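Local atomic coordinates of enoyl-CoA hydratase/carnithine racemase (Thermus thermophilus JL-18, PDB entry 6SL9), a protein that probably catalyses, as the crotonase-family isomerase PaaG, the isomerisation of a ring epoxide to oxepin-CoA in bacterial phenylacetic acid catabolism. Residues A[40-51]-A[90-98]; A[101-112]-A[121-132]. One frame throughout, in Å; residues are numbered along the deposited sequence.

Contact 1: A[40-51]-A[90-98]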
loop_
_atom_site.group_PDB
_atom_site.type_symbol
_atom_site.label_atom_id
_atom_site.label_comp_id
_atom_site.label_asym_id
_atom_site.label_seq_id
_atom_site.Cartn_x
_atom_site.Cartn_y
_atom_site.Cartn_z
ATOM N N LEU A 40 26.899 -2.145 11.329
ATOM C CA LEU A 40 25.965 -3.087 10.649
ATOM C C LEU A 40 26.727 -4.215 9.962
ATOM O O LEU A 40 26.377 -5.399 10.120
ATOM C CB LEU A 40 25.099 -2.334 9.631
ATOM C CG LEU A 40 24.157 -1.287 10.194
ATOM C CD1 LEU A 40 23.603 -0.428 9.075
ATOM C CD2 LEU A 40 23.032 -1.899 11.012
ATOM N N LYS A 41 27.788 -3.830 9.273
ATOM C CA LYS A 41 28.632 -4.852 8.613
ATOM C C LYS A 41 29.228 -5.826 9.645
ATOM O O LYS A 41 29.240 -7.039 9.417
ATOM C CB LYS A 41 29.701 -4.148 7.798
ATOM C CG LYS A 41 30.598 -5.064 6.980
ATOM C CD LYS A 41 31.739 -4.280 6.414
ATOM C CE LYS A 41 32.674 -5.120 5.579
ATOM N NZ LYS A 41 33.897 -4.369 5.235
ATOM N N GLU A 42 29.777 -5.291 10.736
ATOM C CA GLU A 42 30.393 -6.167 11.768
ATOM C C GLU A 42 29.325 -7.094 12.351
ATOM O O GLU A 42 29.606 -8.267 12.533
ATOM C CB GLU A 42 30.985 -5.318 12.920
ATOM C CG GLU A 42 31.669 -6.085 14.032
ATOM C CD GLU A 42 32.490 -5.143 14.929
ATOM O OE1 GLU A 42 31.994 -4.810 15.992
ATOM O OE2 GLU A 42 33.569 -4.672 14.484
ATOM N N GLY A 43 28.137 -6.558 12.636
ATOM C CA GLY A 43 27.078 -7.389 13.181
ATOM C C GLY A 43 26.648 -8.472 12.212
ATOM O O GLY A 43 26.395 -9.605 12.637
ATOM N N GLU A 44 26.523 -8.146 10.938
ATOM C CA GLU A 44 26.144 -9.143 9.933
ATOM C C GLU A 44 27.217 -10.228 9.804
ATOM O O GLU A 44 26.868 -11.405 9.562
ATOM C CB GLU A 44 25.843 -8.484 8.600
ATOM C CG GLU A 44 24.940 -9.331 7.726
ATOM C CD GLU A 44 24.807 -8.814 6.318
ATOM O OE1 GLU A 44 25.824 -8.674 5.640
ATOM O OE2 GLU A 44 23.660 -8.540 5.909
ATOM N N GLU A 45 28.487 -9.867 9.881
ATOM C CA GLU A 45 29.602 -10.840 9.735
ATOM C C GLU A 45 29.787 -11.686 11.025
ATOM O O GLU A 45 30.383 -12.715 10.941
ATOM C CB GLU A 45 30.910 -10.109 9.430
ATOM C CG GLU A 45 30.924 -9.494 8.040
ATOM C CD GLU A 45 32.227 -8.835 7.583
ATOM O OE1 GLU A 45 33.159 -8.684 8.395
ATOM O OE2 GLU A 45 32.274 -8.421 6.403
ATOM N N ASP A 46 29.316 -11.224 12.179
ATOM C CA ASP A 46 29.620 -11.839 13.483
ATOM C C ASP A 46 28.700 -13.056 13.663
ATOM O O ASP A 46 27.484 -12.885 13.899
ATOM C CB ASP A 46 29.462 -10.799 14.602
ATOM C CG ASP A 46 29.941 -11.244 15.965
ATOM O OD1 ASP A 46 30.042 -12.495 16.146
ATOM O OD2 ASP A 46 30.210 -10.350 16.828
ATOM N N ARG A 47 29.267 -14.254 13.695
ATOM C CA ARG A 47 28.458 -15.486 13.830
ATOM C C ARG A 47 27.812 -15.577 15.227
ATOM O O ARG A 47 26.886 -16.366 15.394
ATOM C CB ARG A 47 29.264 -16.753 13.492
ATOM C CG ARG A 47 29.710 -16.809 12.038
ATOM C CD ARG A 47 30.231 -18.164 11.596
ATOM N NE ARG A 47 30.429 -18.142 10.142
ATOM C CZ ARG A 47 31.374 -17.431 9.500
ATOM N NH1 ARG A 47 32.250 -16.693 10.168
ATOM N NH2 ARG A 47 31.452 -17.476 8.177
ATOM N N GLU A 48 28.239 -14.782 16.195
ATOM C CA GLU A 48 27.598 -14.763 17.529
ATOM C C GLU A 48 26.378 -13.818 17.582
ATOM O O GLU A 48 25.652 -13.735 18.617
ATOM C CB GLU A 48 28.627 -14.435 18.612
ATOM C CG GLU A 48 29.629 -15.607 18.795
ATOM C CD GLU A 48 30.662 -15.560 19.866
ATOM O OE1 GLU A 48 31.510 -16.461 19.844
ATOM O OE2 GLU A 48 30.586 -14.668 20.688
ATOM N N VAL A 49 26.133 -13.079 16.508
ATOM C CA VAL A 49 25.018 -12.116 16.417
ATOM C C VAL A 49 23.916 -12.700 15.547
ATOM O O VAL A 49 24.192 -13.075 14.395
ATOM C CB VAL A 49 25.507 -10.758 15.911
ATOM C CG1 VAL A 49 24.373 -9.831 15.647
ATOM C CG2 VAL A 49 26.491 -10.152 16.892
ATOM N N ARG A 50 22.692 -12.755 16.080
ATOM C CA ARG A 50 21.524 -13.219 15.308
ATOM C C ARG A 50 20.462 -12.141 15.178
ATOM O O ARG A 50 19.520 -12.328 14.410
ATOM C CB ARG A 50 20.930 -14.474 15.936
ATOM C CG ARG A 50 21.849 -15.656 16.035
ATOM C CD ARG A 50 21.617 -16.786 15.083
ATOM N NE ARG A 50 20.307 -17.398 15.196
ATOM C CZ ARG A 50 19.950 -18.319 16.065
ATOM N NH1 ARG A 50 20.772 -18.814 16.976
ATOM N NH2 ARG A 50 18.716 -18.752 16.014
ATOM N N ALA A 51 20.606 -11.022 15.854
ATOM C CA ALA A 51 19.658 -9.902 15.743
ATOM C C ALA A 51 20.372 -8.620 16.109
ATOM O O ALA A 51 21.370 -8.673 16.845
ATOM C CB ALA A 51 18.464 -10.113 16.646
ATOM N N ALA A 90 22.506 -0.952 3.115
ATOM C CA ALA A 90 22.947 -1.920 4.137
ATOM C C ALA A 90 21.786 -2.235 5.072
ATOM O O ALA A 90 21.583 -3.422 5.353
ATOM C CB ALA A 90 24.153 -1.418 4.922
ATOM N N LEU A 91 21.078 -1.226 5.558
ATOM C CA LEU A 91 19.931 -1.501 6.430
ATOM C C LEU A 91 18.928 -2.336 5.658
ATOM O O LEU A 91 18.365 -3.288 6.225
ATOM C CB LEU A 91 19.292 -0.187 6.831
ATOM C CG LEU A 91 20.072 0.587 7.894
ATOM C CD1 LEU A 91 19.639 2.065 7.946
ATOM C CD2 LEU A 91 19.862 -0.056 9.281
ATOM N N SER A 92 18.637 -1.964 4.421
ATOM C CA SER A 92 17.509 -2.591 3.709
ATOM C C SER A 92 17.735 -4.081 3.511
ATOM O O SER A 92 16.773 -4.869 3.508
ATOM C CB SER A 92 17.261 -1.922 2.398
ATOM O OG SER A 92 18.246 -2.228 1.425
ATOM N N GLY A 93 18.993 -4.460 3.276
ATOM C CA GLY A 93 19.348 -5.842 2.910
ATOM C C GLY A 93 19.905 -6.661 4.039
ATOM O O GLY A 93 20.298 -7.779 3.794
ATOM N N LEU A 94 19.989 -6.107 5.235
ATOM C CA LEU A 94 20.543 -6.816 6.418
ATOM C C LEU A 94 20.028 -8.255 6.457
ATOM O O LEU A 94 18.800 -8.445 6.453
ATOM C CB LEU A 94 20.062 -6.085 7.672
ATOM C CG LEU A 94 21.135 -5.464 8.548
ATOM C CD1 LEU A 94 20.529 -5.020 9.870
ATOM C CD2 LEU A 94 22.295 -6.418 8.792
ATOM N N GLU A 95 20.925 -9.210 6.632
ATOM C CA GLU A 95 20.524 -10.622 6.628
ATOM C C GLU A 95 20.276 -11.139 8.043
ATOM O O GLU A 95 20.273 -12.336 8.295
ATOM C CB GLU A 95 21.523 -11.501 5.872
ATOM C CG GLU A 95 21.563 -11.146 4.413
ATOM C CD GLU A 95 21.661 -12.301 3.461
ATOM O OE1 GLU A 95 22.202 -13.344 3.880
ATOM O OE2 GLU A 95 21.368 -12.126 2.262
ATOM N N LYS A 96 19.962 -10.240 8.974
ATOM C CA LYS A 96 19.552 -10.509 10.363
ATOM C C LYS A 96 18.426 -9.531 10.677
ATOM O O LYS A 96 18.399 -8.415 10.134
ATOM C CB LYS A 96 20.733 -10.377 11.309
ATOM C CG LYS A 96 21.848 -11.348 10.963
ATOM C CD LYS A 96 23.121 -11.241 11.780
ATOM C CE LYS A 96 24.160 -12.216 11.275
ATOM N NZ LYS A 96 25.388 -12.246 12.096
ATOM N N PRO A 97 17.508 -9.904 11.568
ATOM C CA PRO A 97 16.415 -9.004 11.915
ATOM C C PRO A 97 16.925 -7.815 12.746
ATOM O O PRO A 97 17.805 -7.950 13.559
ATOM C CB PRO A 97 15.494 -9.875 12.753
ATOM C CG PRO A 97 16.381 -10.942 13.326
ATOM C CD PRO A 97 17.365 -11.217 12.206
ATOM N N LEU A 98 16.281 -6.677 12.529
ATOM C CA LEU A 98 16.598 -5.396 13.195
ATOM C C LEU A 98 15.384 -4.911 13.959
ATOM O O LEU A 98 14.312 -4.696 13.396
ATOM C CB LEU A 98 17.026 -4.367 12.142
ATOM C CG LEU A 98 17.269 -2.941 12.643
ATOM C CD1 LEU A 98 18.439 -2.910 13.594
ATOM C CD2 LEU A 98 17.487 -1.970 11.495
HETATM O O HOH W 1 23.295 -7.900 3.265
#

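Contact 2: A[101-112]-A[121-132]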
loop_
_atom_site.group_PDB
_atom_site.type_symbol
_atom_site.label_atom_id
_atom_site.label_comp_id
_atom_site.label_asym_id
_atom_site.label_seq_id
_atom_site.Cartn_x
_atom_site.Cartn_y
_atom_site.Cartn_z
ATOM N N ALA A 101 14.301 0.871 18.642
ATOM C CA ALA A 101 13.689 1.409 19.871
ATOM C C ALA A 101 13.786 2.930 19.784
ATOM O O ALA A 101 14.858 3.514 19.970
ATOM C CB ALA A 101 14.375 0.867 21.075
ATOM N N VAL A 102 12.656 3.572 19.466
ATOM C CA VAL A 102 12.587 5.034 19.278
ATOM C C VAL A 102 12.356 5.707 20.642
ATOM O O VAL A 102 11.248 5.700 21.161
ATOM C CB VAL A 102 11.561 5.457 18.235
ATOM C CG1 VAL A 102 11.656 6.942 17.974
ATOM C CG2 VAL A 102 11.748 4.709 16.918
ATOM N N ASN A 103 13.443 6.202 21.234
ATOM C CA ASN A 103 13.465 6.732 22.600
ATOM C C ASN A 103 13.070 8.185 22.695
ATOM O O ASN A 103 12.809 8.663 23.804
ATOM C CB ASN A 103 14.846 6.515 23.208
ATOM C CG ASN A 103 15.919 7.177 22.383
ATOM O OD1 ASN A 103 16.179 6.753 21.250
ATOM N ND2 ASN A 103 16.483 8.266 22.917
ATOM N N GLY A 104 12.992 8.888 21.587
ATOM C CA GLY A 104 12.666 10.324 21.583
ATOM C C GLY A 104 12.419 10.790 20.172
ATOM O O GLY A 104 11.967 10.028 19.326
ATOM N N VAL A 105 12.696 12.040 19.905
ATOM C CA VAL A 105 12.336 12.600 18.596
ATOM C C VAL A 105 13.112 11.821 17.530
ATOM O O VAL A 105 14.342 11.564 17.612
ATOM C CB VAL A 105 12.610 14.095 18.470
ATOM C CG1 VAL A 105 14.022 14.464 18.754
ATOM C CG2 VAL A 105 12.199 14.601 17.114
ATOM N N ALA A 106 12.371 11.522 16.454
ATOM C CA ALA A 106 12.899 10.971 15.198
ATOM C C ALA A 106 12.421 11.926 14.100
ATOM O O ALA A 106 11.230 11.948 13.760
ATOM C CB ALA A 106 12.429 9.570 14.949
ATOM N N ALA A 107 13.326 12.710 13.533
ATOM C CA ALA A 107 12.955 13.744 12.546
ATOM C C ALA A 107 13.851 13.636 11.312
ATOM O O ALA A 107 15.053 13.336 11.447
ATOM C CB ALA A 107 13.071 15.135 13.154
ATOM N N GLY A 108 13.301 13.947 10.158
ATOM C CA GLY A 108 14.119 13.959 8.929
ATOM C C GLY A 108 14.741 12.609 8.680
ATOM O O GLY A 108 14.078 11.579 8.829
ATOM N N ALA A 109 16.024 12.567 8.422
ATOM C CA ALA A 109 16.718 11.276 8.220
ATOM C C ALA A 109 16.724 10.444 9.487
ATOM O O ALA A 109 16.906 9.238 9.411
ATOM C CB ALA A 109 18.094 11.460 7.683
ATOM N N GLY A 110 16.515 11.049 10.649
ATOM C CA GLY A 110 16.355 10.239 11.870
ATOM C C GLY A 110 15.076 9.413 11.809
ATOM O O GLY A 110 15.050 8.278 12.272
ATOM N N MET A 111 13.998 10.005 11.270
ATOM C CA MET A 111 12.750 9.261 11.022
ATOM C C MET A 111 13.015 8.189 9.953
ATOM O O MET A 111 12.592 7.044 10.131
ATOM C CB MET A 111 11.632 10.204 10.601
ATOM C CG MET A 111 10.364 9.509 10.270
ATOM S SD MET A 111 9.018 10.700 10.167
ATOM C CE MET A 111 7.648 9.638 9.710
ATOM N N SER A 112 13.703 8.539 8.864
ATOM C CA SER A 112 14.064 7.542 7.842
ATOM C C SER A 112 14.746 6.336 8.465
ATOM O O SER A 112 14.331 5.183 8.218
ATOM C CB SER A 112 14.952 8.151 6.752
ATOM O OG SER A 112 14.417 9.367 6.215
ATOM N N LEU A 121 9.565 -0.178 18.063
ATOM C CA LEU A 121 8.916 0.210 19.325
ATOM C C LEU A 121 9.225 1.668 19.582
ATOM O O LEU A 121 10.295 2.167 19.199
ATOM C CB LEU A 121 9.466 -0.604 20.507
ATOM C CG LEU A 121 9.250 -2.097 20.509
ATOM C CD1 LEU A 121 10.290 -2.769 19.649
ATOM C CD2 LEU A 121 9.358 -2.661 21.898
ATOM N N ALA A 122 8.300 2.353 20.234
ATOM C CA ALA A 122 8.530 3.736 20.646
ATOM C C ALA A 122 8.235 3.885 22.127
ATOM O O ALA A 122 7.271 3.258 22.658
ATOM C CB ALA A 122 7.610 4.662 19.898
ATOM N N ALA A 123 8.996 4.743 22.800
ATOM C CA ALA A 123 8.661 5.216 24.138
ATOM C C ALA A 123 7.465 6.134 24.064
ATOM O O ALA A 123 7.374 6.961 23.166
ATOM C CB ALA A 123 9.809 5.984 24.734
ATOM N N VAL A 124 6.686 6.108 25.123
ATOM C CA VAL A 124 5.740 7.200 25.400
ATOM C C VAL A 124 6.614 8.463 25.441
ATOM O O VAL A 124 7.635 8.489 26.192
ATOM C CB VAL A 124 5.011 6.927 26.734
ATOM C CG1 VAL A 124 4.249 8.159 27.168
ATOM C CG2 VAL A 124 4.091 5.712 26.689
ATOM N N GLY A 125 6.209 9.479 24.734
ATOM C CA GLY A 125 6.956 10.731 24.679
ATOM C C GLY A 125 7.745 10.871 23.429
ATOM O O GLY A 125 8.154 11.993 23.155
ATOM N N ALA A 126 8.056 9.760 22.748
ATOM C CA ALA A 126 8.814 9.855 21.492
ATOM C C ALA A 126 7.934 10.539 20.446
ATOM O O ALA A 126 6.724 10.597 20.604
ATOM C CB ALA A 126 9.275 8.498 21.023
ATOM N N SER A 127 8.509 10.924 19.319
ATOM C CA SER A 127 7.738 11.611 18.274
ATOM C C SER A 127 8.406 11.383 16.951
ATOM O O SER A 127 9.584 11.082 16.874
ATOM C CB SER A 127 7.580 13.042 18.627
ATOM O OG SER A 127 8.816 13.690 18.701
ATOM N N PHE A 128 7.607 11.564 15.910
ATOM C CA PHE A 128 8.074 11.408 14.528
ATOM C C PHE A 128 7.668 12.633 13.726
ATOM O O PHE A 128 6.473 13.002 13.730
ATOM C CB PHE A 128 7.428 10.175 13.869
ATOM C CG PHE A 128 7.796 8.874 14.530
ATOM C CD1 PHE A 128 7.169 8.463 15.695
ATOM C CD2 PHE A 128 8.811 8.098 14.003
ATOM C CE1 PHE A 128 7.574 7.301 16.329
ATOM C CE2 PHE A 128 9.173 6.905 14.618
ATOM C CZ PHE A 128 8.543 6.524 15.772
ATOM N N THR A 129 8.609 13.231 13.019
ATOM C CA THR A 129 8.293 14.410 12.175
ATOM C C THR A 129 9.087 14.245 10.866
ATOM O O THR A 129 10.295 14.087 10.923
ATOM C CB THR A 129 8.630 15.702 12.928
ATOM O OG1 THR A 129 8.105 15.766 14.261
ATOM C CG2 THR A 129 8.051 16.813 12.085
ATOM N N THR A 130 8.423 14.317 9.734
ATOM C CA THR A 130 9.177 14.122 8.486
ATOM C C THR A 130 10.212 15.225 8.320
ATOM O O THR A 130 11.321 14.936 7.865
ATOM C CB THR A 130 8.238 13.981 7.279
ATOM O OG1 THR A 130 7.499 15.220 7.149
ATOM C CG2 THR A 130 7.324 12.775 7.368
ATOM N N ALA A 131 9.872 16.469 8.632
ATOM C CA ALA A 131 10.785 17.622 8.793
ATOM C C ALA A 131 11.390 18.202 7.520
ATOM O O ALA A 131 11.596 19.424 7.482
ATOM C CB ALA A 131 11.910 17.286 9.772
ATOM N N PHE A 132 11.717 17.380 6.530
ATOM C CA PHE A 132 12.449 17.856 5.334
ATOM C C PHE A 132 11.768 19.090 4.734
ATOM O O PHE A 132 12.482 20.058 4.348
ATOM C CB PHE A 132 12.518 16.754 4.267
ATOM C CG PHE A 132 13.423 15.616 4.670
ATOM C CD1 PHE A 132 14.771 15.714 4.468
ATOM C CD2 PHE A 132 12.908 14.413 5.152
ATOM C CE1 PHE A 132 15.607 14.675 4.765
ATOM C CE2 PHE A 132 13.760 13.348 5.437
ATOM C CZ PHE A 132 15.090 13.507 5.246
#

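Contact 1: A[40-51]-A[90-98]
The ammonium group of K96 is buried among backbone carbonyl oxygens where the helix 30-45 ends, and no carboxylate of the two segments touches it. In this crotonase fold the lysine ties the last turn of helix 30-45 and the loop after it to the start of strand 98-102. K96 NZ donates to V49 O at 2.7 Å, approaching 29° off the carbonyl plane, and to G43 O at 2.9 Å, lying in that carbonyl's plane. A weak bond to E44 O makes the third. D46 O is also close to NZ, but the angle is too poor for a bond. From CG onward the K96 chain is fully extended; with chi1 at -60° CG sits beside the backbone N, and the chain carries NZ straight to the helix end. The carbonyl dipoles there probably help to stabilise its charge. A type I turn from D46 to V49 brings V49 O round to NZ, and D46 OD1 closes an Asx turn by accepting from E48 N. Beyond the lysine, E44 reaches across, its OE2 accepting from E95 N through the anti lone pair; a water joins the same OE2 to G93 O. The E95 carboxylate is held by R203 and K210. L40 packs its CD1 on L91 CD2 at 3.8 Å. Toward the strands, P97 CD rests 3.3 Å from R50 O.

Contact 2: A[101-112]-A[121-132]
M111 of helix 109-115 lies across T129 and T130 at the end of strand 127-129, which runs parallel to strand 105-107 in the small second sheet of the crotonase fold. M111 CB lies 4.1 Å from T129 O, and CG meets the F128 ring at its edge. M111 SD follows at 3.6 Å from T129 C, over the backbone. M111 CE ends beside T130 CG2, at 3.9 Å. CG anti to the backbone N (chi1 177°) and an extended chain lay the whole side chain across that strand. The F128 ring bridges the sheets: F128 CD2 touches A106 CB obliquely, and F128 CZ sits 3.8 Å from V102 CG1, tying the second sheet to strand 98-102. A leucine in place of F128 would probably open a gap between V102 and M111, since no CZ would reach the valine methyls. The parallel strands bond through A106 N to S127 O, T129 N to A106 O and G108 N to T129 O. G108, at the N-cap of the helix, has positive phi; in crotonases this helix start lies by the oxyanion hole, as is probably so here. G108 CA makes a CH-pi contact over the face of F132, 4.0 Å from the ring centroid.

Both segments of contact 1 precede those of contact 2 in the sequence, and the loop 94-97 of contact 1 leads from helix 77-93 into strand 98-102, whose far end enters contact 2. Their centres lie about 23 Å apart, on opposite sides of the chain's centre. The six-stranded sheet links them: contact 1 lies where the parallel strands 51-56 and 98-102 begin, whereas contact 2 lies beside 119-123. From there both chain segments of contact 2 continue into the three-stranded sheet. Within one crotonase fold, contact 1 joins the ends of helices 30-45 and 77-93 where they lead into neighbouring parallel strands, and contact 2 joins the two sheets.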